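Local coordinates for alpha-catenin-like protein hmp-1 (Caenorhabditis elegans, PDB 5XA5) that links cadherin-bound beta-catenin to actin filaments at cell junctions and is required for cell migration and shape change during embryonic body enclosure and elongation, at residues A166-K169 / I170-D173; L219-T222 / S223-F227. All blocks are in the same frame, centred on the assembly; numbering follows the deposited sequence. Where two conformers were deposited one is given.

Contact 1. Residues A166-K169 / I170-D173; sequences ADTK and IKVD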
loop_
_atom_site.group_PDB
_atom_site.type_symbol
_atom_site.label_atom_id
_atom_site.label_comp_id
_atom_site.label_asym_id
_atom_site.label_seq_id
_atom_site.Cartn_x
_atom_site.Cartn_y
_atom_site.Cartn_z
ATOM N N ALA A 166 25.797 8.526 -21.608
ATOM C CA ALA A 166 27.053 9.109 -21.130
ATOM C C ALA A 166 28.128 9.048 -22.189
ATOM O O ALA A 166 28.227 8.069 -22.926
ATOM C CB ALA A 166 27.535 8.399 -19.858
ATOM N N ASP A 167 28.936 10.102 -22.249
ATOM C CA ASP A 167 29.921 10.232 -23.309
ATOM C C ASP A 167 31.338 10.040 -22.799
ATOM O O ASP A 167 32.290 10.184 -23.561
ATOM C CB ASP A 167 29.798 11.600 -23.994
ATOM C CG ASP A 167 29.956 12.767 -23.023
ATOM O OD1 ASP A 167 29.955 12.539 -21.795
ATOM O OD2 ASP A 167 30.078 13.918 -23.495
ATOM N N THR A 168 31.498 9.739 -21.513
ATOM C CA THR A 168 32.826 9.525 -20.939
ATOM C C THR A 168 32.837 8.294 -20.044
ATOM O O THR A 168 31.813 7.956 -19.439
ATOM C CB THR A 168 33.308 10.736 -20.116
ATOM O OG1 THR A 168 32.599 10.799 -18.870
ATOM C CG2 THR A 168 33.096 12.042 -20.897
ATOM N N LYS A 169 33.997 7.655 -19.934
ATOM C CA LYS A 169 34.151 6.490 -19.076
ATOM C C LYS A 169 33.855 6.834 -17.611
ATOM O O LYS A 169 33.185 6.073 -16.909
ATOM C CB LYS A 169 35.561 5.921 -19.201
ATOM C CG LYS A 169 35.687 4.480 -18.750
ATOM C CD LYS A 169 37.140 4.112 -18.508
ATOM C CE LYS A 169 37.767 5.051 -17.490
ATOM N NZ LYS A 169 39.031 4.510 -16.919
ATOM N N ILE A 170 34.344 7.987 -17.163
ATOM C CA ILE A 170 34.130 8.440 -15.785
ATOM C C ILE A 170 32.637 8.635 -15.473
ATOM O O ILE A 170 32.163 8.284 -14.376
ATOM C CB ILE A 170 34.906 9.745 -15.517
ATOM C CG1 ILE A 170 36.409 9.456 -15.499
ATOM C CG2 ILE A 170 34.498 10.366 -14.198
ATOM C CD1 ILE A 170 37.263 10.682 -15.287
ATOM N N LYS A 171 31.882 9.159 -16.434
ATOM C CA LYS A 171 30.436 9.283 -16.240
ATOM C C LYS A 171 29.767 7.913 -16.161
ATOM O O LYS A 171 28.868 7.715 -15.352
ATOM C CB LYS A 171 29.787 10.101 -17.365
ATOM C CG LYS A 171 29.833 11.601 -17.145
ATOM C CD LYS A 171 29.278 12.337 -18.356
ATOM C CE LYS A 171 29.679 13.803 -18.370
ATOM N NZ LYS A 171 29.204 14.461 -19.620
ATOM N N VAL A 172 30.188 6.970 -17.006
ATOM C CA VAL A 172 29.571 5.650 -16.992
ATOM C C VAL A 172 29.792 4.969 -15.635
ATOM O O VAL A 172 28.872 4.394 -15.049
ATOM C CB VAL A 172 30.112 4.754 -18.125
ATOM C CG1 VAL A 172 29.569 3.333 -17.947
ATOM C CG2 VAL A 172 29.714 5.329 -19.503
ATOM N N ASP A 173 31.008 5.055 -15.121
ATOM C CA ASP A 173 31.279 4.484 -13.790
ATOM C C ASP A 173 30.495 5.164 -12.674
ATOM O O ASP A 173 29.971 4.495 -11.785
ATOM C CB ASP A 173 32.769 4.569 -13.473
ATOM C CG ASP A 173 33.580 3.516 -14.190
ATOM O OD1 ASP A 173 32.990 2.573 -14.755
ATOM O OD2 ASP A 173 34.824 3.629 -14.180
#

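Contact 2. Residues L219-T222 / S223-F227; sequences LLYT and STRTF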
loop_
_atom_site.group_PDB
_atom_site.type_symbol
_atom_site.label_atom_id
_atom_site.label_comp_id
_atom_site.label_asym_id
_atom_site.label_seq_id
_atom_site.Cartn_x
_atom_site.Cartn_y
_atom_site.Cartn_z
ATOM N N LEU A 219 25.246 -6.179 -17.281
ATOM C CA LEU A 219 25.617 -6.309 -18.690
ATOM C C LEU A 219 25.485 -4.974 -19.418
ATOM O O LEU A 219 26.233 -4.691 -20.357
ATOM C CB LEU A 219 24.746 -7.368 -19.361
ATOM C CG LEU A 219 24.996 -8.796 -18.876
ATOM C CD1 LEU A 219 23.851 -9.694 -19.311
ATOM C CD2 LEU A 219 26.293 -9.335 -19.426
ATOM N N LEU A 220 24.506 -4.177 -19.012
ATOM C CA LEU A 220 24.354 -2.839 -19.569
ATOM C C LEU A 220 25.557 -1.981 -19.190
ATOM O O LEU A 220 26.083 -1.248 -20.033
ATOM C CB LEU A 220 23.051 -2.196 -19.088
ATOM C CG LEU A 220 22.759 -0.844 -19.757
ATOM C CD1 LEU A 220 22.649 -0.947 -21.271
ATOM C CD2 LEU A 220 21.477 -0.249 -19.164
ATOM N N TYR A 221 26.001 -2.085 -17.943
ATOM C CA TYR A 221 27.201 -1.374 -17.500
ATOM C C TYR A 221 28.386 -1.709 -18.393
ATOM O O TYR A 221 29.042 -0.820 -18.904
ATOM C CB TYR A 221 27.524 -1.708 -16.039
ATOM C CG TYR A 221 28.896 -1.279 -15.576
ATOM C CD1 TYR A 221 29.287 0.056 -15.637
ATOM C CD2 TYR A 221 29.796 -2.203 -15.058
ATOM C CE1 TYR A 221 30.542 0.449 -15.207
ATOM C CE2 TYR A 221 31.051 -1.821 -14.626
ATOM C CZ TYR A 221 31.420 -0.485 -14.713
ATOM O OH TYR A 221 32.651 -0.083 -14.279
ATOM N N THR A 222 28.674 -2.994 -18.587
ATOM C CA THR A 222 29.913 -3.304 -19.266
ATOM C C THR A 222 29.785 -3.062 -20.776
ATOM O O THR A 222 30.752 -2.672 -21.407
ATOM C CB THR A 222 30.389 -4.741 -18.977
ATOM O OG1 THR A 222 29.339 -5.670 -19.223
ATOM C CG2 THR A 222 30.790 -4.862 -17.516
ATOM N N SER A 223 28.592 -3.229 -21.343
ATOM C CA SER A 223 28.409 -2.940 -22.763
ATOM C C SER A 223 28.529 -1.441 -23.035
ATOM O O SER A 223 29.109 -1.036 -24.043
ATOM C CB SER A 223 27.053 -3.442 -23.265
ATOM O OG SER A 223 26.015 -2.622 -22.756
ATOM N N THR A 224 27.981 -0.604 -22.157
ATOM C CA THR A 224 28.095 0.847 -22.331
ATOM C C THR A 224 29.533 1.321 -22.131
ATOM O O THR A 224 30.022 2.192 -22.841
ATOM C CB THR A 224 27.143 1.631 -21.361
ATOM O OG1 THR A 224 27.412 1.310 -19.989
ATOM C CG2 THR A 224 25.695 1.309 -21.682
ATOM N N ARG A 225 30.213 0.739 -21.153
ATOM C CA ARG A 225 31.572 1.149 -20.859
ATOM C C ARG A 225 32.503 0.776 -22.009
ATOM O O ARG A 225 33.366 1.560 -22.387
ATOM C CB ARG A 225 32.043 0.503 -19.557
ATOM C CG ARG A 225 33.293 1.112 -18.966
ATOM C CD ARG A 225 33.647 0.364 -17.701
ATOM N NE ARG A 225 34.541 1.121 -16.835
ATOM C CZ ARG A 225 35.866 1.094 -16.928
ATOM N NH1 ARG A 225 36.453 0.352 -17.863
ATOM N NH2 ARG A 225 36.602 1.809 -16.087
ATOM N N THR A 226 32.313 -0.410 -22.578
ATOM C CA THR A 226 33.143 -0.847 -23.698
ATOM C C THR A 226 32.852 0.029 -24.915
ATOM O O THR A 226 33.759 0.420 -25.641
ATOM C CB THR A 226 32.882 -2.324 -24.036
ATOM O OG1 THR A 226 33.362 -3.155 -22.972
ATOM C CG2 THR A 226 33.581 -2.719 -25.339
ATOM N N PHE A 227 31.580 0.353 -25.127
ATOM C CA PHE A 227 31.216 1.143 -26.304
ATOM C C PHE A 227 31.719 2.593 -26.252
ATOM O O PHE A 227 32.049 3.161 -27.294
ATOM C CB PHE A 227 29.701 1.128 -26.505
ATOM C CG PHE A 227 29.259 1.856 -27.736
ATOM C CD1 PHE A 227 29.685 1.445 -28.988
ATOM C CD2 PHE A 227 28.437 2.967 -27.644
ATOM C CE1 PHE A 227 29.285 2.127 -30.128
ATOM C CE2 PHE A 227 28.032 3.646 -28.777
ATOM C CZ PHE A 227 28.453 3.224 -30.018
#

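Contact 1. Residues A166-K169 / I170-D173
Thr168 reaches its hydroxyl forward to the backbone of Lys171, and in the conformer given OG1 accepts the N-H of Lys171 at 3.0 Å, closing the exposed first turn of helix 169-196. The torsion that allows it places OG1 between the backbone N and the carbonyl carbon (chi1 74°), where it also lies against CB and CG of Lys171. Two regular helical bonds follow: Val172 N to Thr168 O, and Asp173 N to Lys169 O at 3.0 Å, the latter nearly straight at 168°.

The tight side faces inward. Ala166, the first residue to leave helical geometry after helix 117-165, sets its CB 3.8 Å from CG2 of Val172 and as close to CB of Lys171. Val172 is the buried member, and beyond this turn it rests on Tyr221, Thr224 and Val228 of helix 200-229.

The solvent side is looser. Lys171 runs extended beyond CG across the side chain of Thr168 until NZ reaches Asp167 OD1 at 3.0 Å, a salt bridge made on the syn side of the carboxylate, 20° out of its plane. Lys169 bends at CG-CD, yet its NZ stays 5.1 Å from Asp173 OD2, a separation that would allow only a longer-range attraction. The Asp173 carboxylate is instead taken up by Tyr221 and Arg225.

The whole is a tight interhelical turn with a threonine N-cap, joining two successive antiparallel helices at one end of the N-terminal, vinculin-family helical part of the protein.

Contact 2. Residues L219-T222 / S223-F227
The C-terminal third of helix 200-229, a hydroxyl-rich part of the vinculin-family bundle, brings Leu220, Tyr221 and Thr222 against Ser223 to Thr226 one turn on. Regular i to i+4 bonds carry the backbone, among them Thr224 N to Leu220 O at 2.9 Å and Arg225 N to Tyr221 O at 3.0 Å.

Side-chain oxygens crowd the same carbonyls; Ser223, Thr224 and Arg225 each have a second conformer, and the contacts described are those of the one given. Thr224 OG1, set between its backbone N and carbonyl carbon (chi1 58°), lies 2.9 Å from both Leu220 O and Tyr221 O, two acceptors that compete for its one proton. The same torsion aims its CG2 at Leu220, whose CD1 it meets at 3.8 Å as the two side chains pass at a slant. Ser223 OG also approaches Leu220 O, at 3.1 Å, but its strongest partner is Thr243. On the exposed side Thr226 OG1 sits 3.1 Å from Thr222 O, the carbonyl that accepts the N-H of Thr226.

Tyr221 and Arg225 run side by side and point the same way. Both have CG anti to the backbone N, and Arg225 stays extended as far as NE. Its CD lies 3.8 Å from Tyr221 CZ, approaching the ring obliquely, while ring and guanidinium planes stand 63° apart. Tyr221 OH and Arg225 NE both turn to Asp173.

Around the helix, Tyr221 stacks on Tyr176 and, with Thr224 and Arg225, packs against Val172 of helix 169-196; Leu220 and Thr224 touch Met163 of helix 117-165, while Leu220, Ser223 and Phe227 face helix 234-258.

How the contacts relate
Contact 1 comes first along the chain, at the turn from helix 117-165 into helix 169-196; contact 2 follows on helix 200-229, the next helix. Their centres are about 10 Å apart, at the same end of the elongated molecule and in the same vinculin-family helical bundle. They meet directly: Asp173 OD1 of contact 1 takes a probable hydrogen bond from Tyr221 OH at 2.7 Å and a salt bridge from Arg225 NE at 3.0 Å, which would hold these two side chains in step. Beside this polar junction Lys169 CD packs on Arg225 NH2. The start of one helix is thereby tied to the later part of the next within the bundle.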